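Local coordinates for protein proteolytically activated form of PPO4 Tyrosinase (Agaricus bisporus var. bisporus H97, PDB 4OUA) that hydroxylates monophenols to o-diphenols and oxidises these to o-quinones at a two-copper centre, taking part in the initial step of melanin synthesis, at residues S82-P87 and N228-S233; S233-F238 and S245-H250; G304-G309 and T317-D322. One frame throughout, in Å; residues are numbered along the deposited sequence.

Contact 1 (S82-P87 and N228-S233); sequences SQVLFP and NWEAFS
Val84 and Ser233 bring the two backbones together, their CA atoms 5.3 Å apart, where the type I beta turn Gln83 to Phe86, leading into helix 86-109, meets the short helix 229-233. Both pieces belong to the common central domain of tyrosinase, the largely helical domain that holds the copper pair, and the contact is buried. Its one hydrogen bond across the segments comes from the indole of Trp229: NE1 reaches Val84 O at 3.0 Å, with the acceptor only 10° out of the ring plane. The donor sits in the carbonyl plane on a lone pair of Val84 O, the bond bent to 147°. With chi1 at 178°, Trp229 turns its CG away from its own backbone N and carries the indole out to the turn. Further along the same ring, Trp229 CZ2 meets Pro87 CG at 3.8 Å, pyrrolidine and indole running antiparallel alongside one another. Trp300 meets the Trp229 ring from outside the two segments. On the turn's flank, Val84 CG1 meets Glu230 OE2 at 3.3 Å; the glutamate chain bends at chi2, and its OE1 is bonded to His242. Phe86 leans on the copper ligands His90 and His250, and Phe86 CD2 comes 3.4 Å from Ser233 O.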
loop_
_atom_site.group_PDB
_atom_site.type_symbol
_atom_site.label_atom_id
_atom_site.label_comp_id
_atom_site.label_asym_id
_atom_site.label_seq_id
_atom_site.Cartn_x
_atom_site.Cartn_y
_atom_site.Cartn_z
ATOM N N SER A 82 -14.044 -6.951 -0.979
ATOM C CA SER A 82 -15.353 -7.279 -1.537
ATOM C C SER A 82 -16.471 -6.482 -0.868
ATOM O O SER A 82 -17.636 -6.877 -0.905
ATOM C CB SER A 82 -15.629 -8.778 -1.408
ATOM O OG SER A 82 -14.585 -9.537 -1.987
ATOM N N GLN A 83 -16.111 -5.356 -0.260
ATOM C CA GLN A 83 -17.084 -4.516 0.428
ATOM C C GLN A 83 -16.833 -3.032 0.165
ATOM O O GLN A 83 -15.768 -2.649 -0.321
ATOM C CB GLN A 83 -17.061 -4.798 1.930
ATOM C CG GLN A 83 -15.668 -4.938 2.506
ATOM C CD GLN A 83 -15.633 -4.695 3.999
ATOM O OE1 GLN A 83 -16.184 -3.711 4.487
ATOM N NE2 GLN A 83 -14.987 -5.593 4.734
ATOM N N VAL A 84 -17.818 -2.204 0.501
ATOM C CA VAL A 84 -17.781 -0.778 0.187
ATOM C C VAL A 84 -16.639 -0.025 0.868
ATOM O O VAL A 84 -16.290 1.080 0.457
ATOM C CB VAL A 84 -19.107 -0.091 0.574
ATOM C CG1 VAL A 84 -20.225 -0.527 -0.358
ATOM C CG2 VAL A 84 -19.459 -0.392 2.022
ATOM N N LEU A 85 -16.058 -0.624 1.902
ATOM C CA LEU A 85 -15.038 0.058 2.694
ATOM C C LEU A 85 -13.620 -0.187 2.187
ATOM O O LEU A 85 -12.662 0.313 2.772
ATOM C CB LEU A 85 -15.130 -0.370 4.160
ATOM C CG LEU A 85 -16.395 0.051 4.908
ATOM C CD1 LEU A 85 -16.271 -0.288 6.381
ATOM C CD2 LEU A 85 -16.663 1.536 4.710
ATOM N N PHE A 86 -13.493 -0.949 1.105
ATOM C CA PHE A 86 -12.180 -1.329 0.587
ATOM C C PHE A 86 -11.256 -0.132 0.364
ATOM O O PHE A 86 -10.141 -0.105 0.884
ATOM C CB PHE A 86 -12.320 -2.113 -0.721
ATOM C CG PHE A 86 -11.012 -2.347 -1.424
ATOM C CD1 PHE A 86 -10.155 -3.351 -1.005
ATOM C CD2 PHE A 86 -10.636 -1.557 -2.498
ATOM C CE1 PHE A 86 -8.948 -3.565 -1.645
ATOM C CE2 PHE A 86 -9.430 -1.767 -3.142
ATOM C CZ PHE A 86 -8.585 -2.773 -2.714
ATOM N N PRO A 87 -11.717 0.861 -0.412
ATOM C CA PRO A 87 -10.878 2.029 -0.708
ATOM C C PRO A 87 -10.454 2.805 0.539
ATOM O O PRO A 87 -9.277 3.138 0.674
ATOM C CB PRO A 87 -11.781 2.887 -1.601
ATOM C CG PRO A 87 -12.739 1.918 -2.209
ATOM C CD PRO A 87 -12.998 0.907 -1.137
ATOM N N ASN A 228 -21.250 5.379 -9.785
ATOM C CA ASN A 228 -21.704 4.925 -8.475
ATOM C C ASN A 228 -20.570 4.290 -7.675
ATOM O O ASN A 228 -19.627 3.737 -8.242
ATOM C CB ASN A 228 -22.866 3.938 -8.619
ATOM C CG ASN A 228 -22.463 2.656 -9.324
ATOM O OD1 ASN A 228 -21.651 2.670 -10.250
ATOM N ND2 ASN A 228 -23.029 1.538 -8.884
ATOM N N TRP A 229 -20.677 4.371 -6.353
ATOM C CA TRP A 229 -19.623 3.913 -5.456
ATOM C C TRP A 229 -19.551 2.392 -5.361
ATOM O O TRP A 229 -18.472 1.824 -5.185
ATOM C CB TRP A 229 -19.830 4.510 -4.061
ATOM C CG TRP A 229 -18.826 4.053 -3.048
ATOM C CD1 TRP A 229 -18.973 3.038 -2.149
ATOM C CD2 TRP A 229 -17.520 4.598 -2.828
ATOM N NE1 TRP A 229 -17.839 2.917 -1.383
ATOM C CE2 TRP A 229 -16.933 3.863 -1.780
ATOM C CE3 TRP A 229 -16.792 5.637 -3.415
ATOM C CZ2 TRP A 229 -15.650 4.132 -1.308
ATOM C CZ3 TRP A 229 -15.520 5.902 -2.945
ATOM C CH2 TRP A 229 -14.962 5.152 -1.902
ATOM N N GLU A 230 -20.700 1.735 -5.473
ATOM C CA GLU A 230 -20.760 0.284 -5.335
ATOM C C GLU A 230 -19.934 -0.423 -6.402
ATOM O O GLU A 230 -19.194 -1.358 -6.103
ATOM C CB GLU A 230 -22.210 -0.201 -5.390
ATOM C CG GLU A 230 -22.705 -0.811 -4.088
ATOM C CD GLU A 230 -21.934 -2.060 -3.698
ATOM O OE1 GLU A 230 -21.340 -2.701 -4.593
ATOM O OE2 GLU A 230 -21.922 -2.402 -2.496
ATOM N N ALA A 231 -20.059 0.028 -7.646
ATOM C CA ALA A 231 -19.345 -0.591 -8.756
ATOM C C ALA A 231 -17.866 -0.208 -8.759
ATOM O O ALA A 231 -17.056 -0.835 -9.441
ATOM C CB ALA A 231 -19.993 -0.208 -10.076
ATOM N N PHE A 232 -17.520 0.820 -7.992
ATOM C CA PHE A 232 -16.149 1.320 -7.953
ATOM C C PHE A 232 -15.369 0.816 -6.740
ATOM O O PHE A 232 -14.167 0.565 -6.828
ATOM C CB PHE A 232 -16.149 2.851 -7.964
ATOM C CG PHE A 232 -14.826 3.462 -7.593
ATOM C CD1 PHE A 232 -13.812 3.575 -8.529
ATOM C CD2 PHE A 232 -14.598 3.925 -6.307
ATOM C CE1 PHE A 232 -12.597 4.138 -8.192
ATOM C CE2 PHE A 232 -13.385 4.488 -5.963
ATOM C CZ PHE A 232 -12.382 4.595 -6.907
ATOM N N SER A 233 -16.046 0.628 -5.623
ATOM C CA SER A 233 -15.392 0.260 -4.388
ATOM C C SER A 233 -14.860 -1.134 -4.322
ATOM O O SER A 233 -13.718 -1.331 -4.002
ATOM C CB SER A 233 -16.351 0.435 -3.259
ATOM O OG SER A 233 -17.624 0.330 -3.773
#

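Contact 2 (S233-F238 and S245-H250); sequences SNHGEF and SLEAVH. With CU1 (copper (I) ion), chain D.
His235 lies flat against the carboxylate of Glu247: ring and carboxylate planes are 7° apart, and Glu247 CD sits 3.3 Å above the His235 ring, offset toward its rim. The same carboxylate takes the backbone of the histidine, His235 N giving a clearly bent hydrogen bond to Glu247 OE1 at 3.1 Å; the donor comes from above the carboxylate plane, 36° out of it. Glu247 gets there by standing fully extended, its chi1 of -176° and the straight chain beyond CG sending the carboxylate out to the loop. OE1 also accepts from Ser82 N, so two backbone N-H groups hold it. On the other face of the His235 ring lies CE1 of Phe238, while His235 NE2 bonds to Ser82 OG and ND1 to Asp251 OD2, fixing the ring's rotation. Glu247 stands in the first turn of helix 246-258, a helix of the tyrosinase dicopper domain. Ser245 is its N-cap: Ser245 OG accepts from Ala248 N at 3.0 Å and is also bonded to His242 O. Three residues on from Glu247 comes His250, which with His254 and His282 binds one copper ion, His250 NE2 lying 2.0 Å from the metal. A weak bond from His250 ND1 to Glu247 O, met at the edge of the imidazole, helps orient that ring.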
loop_
_atom_site.group_PDB
_atom_site.type_symbol
_atom_site.label_atom_id
_atom_site.label_comp_id
_atom_site.label_asym_id
_atom_site.label_seq_id
_atom_site.Cartn_x
_atom_site.Cartn_y
_atom_site.Cartn_z
ATOM N N SER A 233 -16.046 0.628 -5.623
ATOM C CA SER A 233 -15.392 0.260 -4.388
ATOM C C SER A 233 -14.860 -1.134 -4.322
ATOM O O SER A 233 -13.718 -1.331 -4.002
ATOM C CB SER A 233 -16.351 0.435 -3.259
ATOM O OG SER A 233 -17.624 0.330 -3.773
ATOM N N ASN A 234 -15.707 -2.106 -4.574
ATOM C CA ASN A 234 -15.303 -3.474 -4.444
ATOM C C ASN A 234 -15.606 -4.279 -5.650
ATOM O O ASN A 234 -16.198 -3.813 -6.564
ATOM C CB ASN A 234 -15.989 -4.088 -3.271
ATOM C CG ASN A 234 -17.462 -4.012 -3.377
ATOM O OD1 ASN A 234 -18.127 -5.000 -3.427
ATOM N ND2 ASN A 234 -17.974 -2.839 -3.394
ATOM N N HIS A 235 -15.191 -5.524 -5.615
ATOM C CA HIS A 235 -15.353 -6.424 -6.720
ATOM C C HIS A 235 -16.438 -7.452 -6.528
ATOM O O HIS A 235 -16.952 -7.948 -7.493
ATOM C CB HIS A 235 -14.041 -7.131 -6.997
ATOM C CG HIS A 235 -13.542 -7.945 -5.858
ATOM N ND1 HIS A 235 -12.216 -8.216 -5.663
ATOM C CD2 HIS A 235 -14.196 -8.548 -4.848
ATOM C CE1 HIS A 235 -12.076 -8.956 -4.585
ATOM N NE2 HIS A 235 -13.262 -9.168 -4.069
ATOM N N GLY A 236 -16.774 -7.765 -5.288
ATOM C CA GLY A 236 -17.492 -8.971 -4.945
ATOM C C GLY A 236 -18.706 -9.062 -5.775
ATOM O O GLY A 236 -19.147 -8.036 -6.191
ATOM N N GLU A 237 -19.238 -10.243 -6.053
ATOM C CA GLU A 237 -18.586 -11.515 -5.859
ATOM C C GLU A 237 -17.925 -11.883 -7.162
ATOM O O GLU A 237 -18.284 -12.830 -7.815
ATOM C CB GLU A 237 -19.593 -12.590 -5.461
ATOM C CG GLU A 237 -20.281 -12.400 -4.123
ATOM C CD GLU A 237 -21.496 -11.509 -4.192
ATOM O OE1 GLU A 237 -21.785 -10.982 -5.280
ATOM O OE2 GLU A 237 -22.163 -11.340 -3.165
ATOM N N PHE A 238 -16.949 -11.084 -7.526
ATOM C CA PHE A 238 -16.208 -11.250 -8.773
ATOM C C PHE A 238 -17.130 -11.334 -9.986
ATOM O O PHE A 238 -16.845 -12.055 -10.944
ATOM C CB PHE A 238 -15.329 -12.502 -8.705
ATOM C CG PHE A 238 -14.380 -12.515 -7.539
ATOM C CD1 PHE A 238 -13.198 -11.792 -7.580
ATOM C CD2 PHE A 238 -14.667 -13.257 -6.405
ATOM C CE1 PHE A 238 -12.323 -11.806 -6.508
ATOM C CE2 PHE A 238 -13.795 -13.275 -5.330
ATOM C CZ PHE A 238 -12.622 -12.549 -5.382
ATOM N N SER A 245 -14.108 -2.187 -10.963
ATOM C CA SER A 245 -13.937 -1.547 -9.664
ATOM C C SER A 245 -12.472 -1.261 -9.360
ATOM O O SER A 245 -11.575 -1.828 -9.983
ATOM C CB SER A 245 -14.531 -2.418 -8.555
ATOM O OG SER A 245 -13.840 -3.650 -8.452
ATOM N N LEU A 246 -12.243 -0.373 -8.397
ATOM C CA LEU A 246 -10.897 -0.052 -7.941
ATOM C C LEU A 246 -10.191 -1.307 -7.442
ATOM O O LEU A 246 -8.975 -1.438 -7.573
ATOM C CB LEU A 246 -10.943 1.004 -6.834
ATOM C CG LEU A 246 -9.618 1.473 -6.222
ATOM C CD1 LEU A 246 -8.887 2.429 -7.156
ATOM C CD2 LEU A 246 -9.846 2.116 -4.862
ATOM N N GLU A 247 -10.964 -2.229 -6.878
ATOM C CA GLU A 247 -10.406 -3.440 -6.284
ATOM C C GLU A 247 -10.143 -4.519 -7.326
ATOM O O GLU A 247 -9.137 -5.228 -7.256
ATOM C CB GLU A 247 -11.339 -3.982 -5.200
ATOM C CG GLU A 247 -10.789 -5.189 -4.462
ATOM C CD GLU A 247 -11.753 -5.733 -3.424
ATOM O OE1 GLU A 247 -12.952 -5.391 -3.483
ATOM O OE2 GLU A 247 -11.309 -6.504 -2.546
ATOM N N ALA A 248 -11.054 -4.645 -8.287
ATOM C CA ALA A 248 -10.923 -5.636 -9.349
ATOM C C ALA A 248 -9.625 -5.432 -10.124
ATOM O O ALA A 248 -8.866 -6.376 -10.342
ATOM C CB ALA A 248 -12.118 -5.569 -10.284
ATOM N N VAL A 249 -9.382 -4.189 -10.535
ATOM C CA VAL A 249 -8.148 -3.826 -11.222
ATOM C C VAL A 249 -6.951 -4.017 -10.300
ATOM O O VAL A 249 -5.842 -4.320 -10.746
ATOM C CB VAL A 249 -8.190 -2.364 -11.711
ATOM C CG1 VAL A 249 -6.884 -1.989 -12.390
ATOM C CG2 VAL A 249 -9.370 -2.155 -12.650
ATOM N N HIS A 250 -7.223 -3.835 -8.966
ATOM C CA HIS A 250 -6.208 -3.972 -7.929
ATOM C C HIS A 250 -5.792 -5.427 -7.723
ATOM O O HIS A 250 -4.657 -5.710 -7.337
ATOM C CB HIS A 250 -6.731 -3.374 -6.620
ATOM C CG HIS A 250 -6.226 -4.062 -5.391
ATOM N ND1 HIS A 250 -6.920 -5.076 -4.767
ATOM C CD2 HIS A 250 -5.098 -3.877 -4.666
ATOM C CE1 HIS A 250 -6.237 -5.489 -3.713
ATOM N NE2 HIS A 250 -5.125 -4.781 -3.632
HETATM CU CU CU1 D . -4.189 -5.593 -2.097
HETATM O O HOH W 1 -5.528 -6.547 -0.532
#

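Contact 3 (G304-G309 and T317-D322); sequences GPEREG and TELNKD
Leu319 crosses the bent chain of Glu306 obliquely, one methyl at the start of the glutamate and the other at its carboxylate. Leu319 CD1 comes 3.7 Å from Glu306 CB, and Leu319 CD2 lies 3.8 Å from Glu306 OE2. The glutamate leaves the backbone with N and CG on opposite sides of the CA-CB bond (chi1 171°) and then turns at chi2 (77°), which swings the carboxylate back so that its other oxygen, OE1, accepts from Gly309 N within the same segment. Phe313, in the loop joining the two segments, touches both Leu319 and Glu306. Glu318 points to the other side of the strand pair together with Pro305; its chain bends at chi2 as well, and Glu318 OE1 accepts a weak hydrogen bond from Gln303 NE2. Under these side chains the backbones pair antiparallel. Gly304 and Leu319 form a hydrogen-bonded pair, with Gly304 N to Leu319 O at 2.9 Å and Leu319 N to Gly304 O at 2.7 Å. Pro305 and Glu318 form the non-hydrogen-bonded pair that follows, where Pro305 CA instead gives a CA-H...O contact to Thr317 O. That oxygen also takes Glu306 N, the distance from Glu306 N to Thr317 O being 2.8 Å. The result is a short two-stranded antiparallel beta hairpin, strands 304-305 and 318-319 joined by a long loop, which packs through Leu319 on Gln83 and Leu85 of the turn before helix 86-109.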
loop_
_atom_site.group_PDB
_atom_site.type_symbol
_atom_site.label_atom_id
_atom_site.label_comp_id
_atom_site.label_asym_id
_atom_site.label_seq_id
_atom_site.Cartn_x
_atom_site.Cartn_y
_atom_site.Cartn_z
ATOM N N GLY A 304 -23.452 -0.862 2.457
ATOM C CA GLY A 304 -23.246 -2.195 1.920
ATOM C C GLY A 304 -22.905 -3.197 3.010
ATOM O O GLY A 304 -22.413 -2.818 4.074
ATOM N N PRO A 305 -23.170 -4.486 2.753
ATOM C CA PRO A 305 -22.950 -5.564 3.724
ATOM C C PRO A 305 -21.517 -6.094 3.746
ATOM O O PRO A 305 -20.797 -5.983 2.753
ATOM C CB PRO A 305 -23.911 -6.650 3.244
ATOM C CG PRO A 305 -23.941 -6.465 1.761
ATOM C CD PRO A 305 -23.817 -4.977 1.522
ATOM N N GLU A 306 -21.117 -6.664 4.880
ATOM C CA GLU A 306 -19.829 -7.341 4.999
ATOM C C GLU A 306 -19.959 -8.786 4.535
ATOM O O GLU A 306 -20.435 -9.643 5.279
ATOM C CB GLU A 306 -19.321 -7.294 6.441
ATOM C CG GLU A 306 -18.094 -8.164 6.703
ATOM C CD GLU A 306 -16.806 -7.547 6.182
ATOM O OE1 GLU A 306 -16.051 -8.244 5.468
ATOM O OE2 GLU A 306 -16.542 -6.367 6.493
ATOM N N ARG A 307 -19.533 -9.055 3.307
ATOM C CA ARG A 307 -19.728 -10.372 2.709
ATOM C C ARG A 307 -18.626 -11.368 3.075
ATOM O O ARG A 307 -18.917 -12.484 3.503
ATOM C CB ARG A 307 -19.844 -10.242 1.189
ATOM C CG ARG A 307 -21.227 -9.784 0.736
ATOM C CD ARG A 307 -21.267 -9.420 -0.739
ATOM N NE ARG A 307 -20.733 -8.085 -0.992
ATOM C CZ ARG A 307 -20.777 -7.475 -2.171
ATOM N NH1 ARG A 307 -21.335 -8.082 -3.211
ATOM N NH2 ARG A 307 -20.267 -6.259 -2.313
ATOM N N GLU A 308 -17.368 -10.970 2.913
ATOM C CA GLU A 308 -16.254 -11.856 3.243
ATOM C C GLU A 308 -16.099 -12.031 4.750
ATOM O O GLU A 308 -16.060 -13.154 5.253
ATOM C CB GLU A 308 -14.946 -11.332 2.650
ATOM C CG GLU A 308 -14.852 -11.435 1.139
ATOM C CD GLU A 308 -13.416 -11.437 0.649
ATOM O OE1 GLU A 308 -12.508 -11.686 1.471
ATOM O OE2 GLU A 308 -13.195 -11.190 -0.555
ATOM N N GLY A 309 -16.005 -10.913 5.463
ATOM C CA GLY A 309 -15.809 -10.934 6.901
ATOM C C GLY A 309 -14.390 -10.554 7.278
ATOM O O GLY A 309 -13.429 -11.106 6.746
ATOM N N THR A 317 -22.875 -7.913 8.552
ATOM C CA THR A 317 -22.964 -6.593 9.161
ATOM C C THR A 317 -23.138 -5.518 8.094
ATOM O O THR A 317 -22.553 -5.606 7.016
ATOM C CB THR A 317 -21.713 -6.273 10.005
ATOM O OG1 THR A 317 -21.606 -7.212 11.083
ATOM C CG2 THR A 317 -21.797 -4.865 10.574
ATOM N N GLU A 318 -23.952 -4.509 8.393
ATOM C CA GLU A 318 -24.139 -3.385 7.483
ATOM C C GLU A 318 -23.044 -2.344 7.690
ATOM O O GLU A 318 -22.698 -2.011 8.822
ATOM C CB GLU A 318 -25.517 -2.753 7.680
ATOM C CG GLU A 318 -26.660 -3.550 7.072
ATOM C CD GLU A 318 -26.684 -3.470 5.556
ATOM O OE1 GLU A 318 -26.242 -2.437 5.009
ATOM O OE2 GLU A 318 -27.142 -4.439 4.913
ATOM N N LEU A 319 -22.498 -1.836 6.590
ATOM C CA LEU A 319 -21.405 -0.874 6.661
ATOM C C LEU A 319 -21.698 0.390 5.859
ATOM O O LEU A 319 -22.229 0.328 4.751
ATOM C CB LEU A 319 -20.102 -1.509 6.167
ATOM C CG LEU A 319 -19.418 -2.529 7.081
ATOM C CD1 LEU A 319 -20.255 -3.783 7.253
ATOM C CD2 LEU A 319 -18.053 -2.882 6.536
ATOM N N ASN A 320 -21.347 1.538 6.430
ATOM C CA ASN A 320 -21.491 2.811 5.738
ATOM C C ASN A 320 -20.302 3.731 5.994
ATOM O O ASN A 320 -19.263 3.296 6.495
ATOM C CB ASN A 320 -22.798 3.504 6.145
ATOM C CG ASN A 320 -22.907 3.736 7.645
ATOM O OD1 ASN A 320 -21.905 3.779 8.360
ATOM N ND2 ASN A 320 -24.134 3.892 8.127
ATOM N N LYS A 321 -20.466 5.004 5.652
ATOM C CA LYS A 321 -19.406 5.995 5.808
ATOM C C LYS A 321 -19.067 6.259 7.274
ATOM O O LYS A 321 -17.988 6.764 7.590
ATOM C CB LYS A 321 -19.811 7.302 5.128
ATOM C CG LYS A 321 -21.128 7.859 5.641
ATOM C CD LYS A 321 -21.447 9.206 5.027
ATOM C CE LYS A 321 -22.733 9.771 5.609
ATOM N NZ LYS A 321 -23.043 11.123 5.066
ATOM N N ASP A 322 -19.991 5.919 8.166
ATOM C CA ASP A 322 -19.806 6.180 9.588
ATOM C C ASP A 322 -19.248 4.966 10.323
ATOM O O ASP A 322 -19.021 5.014 11.531
ATOM C CB ASP A 322 -21.127 6.616 10.223
ATOM C CG ASP A 322 -21.615 7.948 9.692
ATOM O OD1 ASP A 322 -20.771 8.845 9.484
ATOM O OD2 ASP A 322 -22.838 8.096 9.476
#

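Overall arrangement
Ser82 ties the three contacts together: Ser82 OG lies 2.5 Å from His235 NE2 of contact 2 and 2.6 Å from Glu308 OE2 of contact 3, both probable hydrogen bonds. Contacts 1 and 2 share Ser233, have centres about 7 Å apart, and are joined again where Leu246 N meets Phe232 O at 2.7 Å. Contact 3 lies farther out, its centre about 10 Å from that of contact 1 and about 15 Å from that of contact 2, with a long, weak ion pair between Arg307 and Glu237. Contact 2 binds one copper through His250, and its Glu247, beside His81, comes about 6 Å from the other. From side chain to copper, nearest atoms, Phe86 of contact 1 is about 5 Å away and Glu306 about 11 Å.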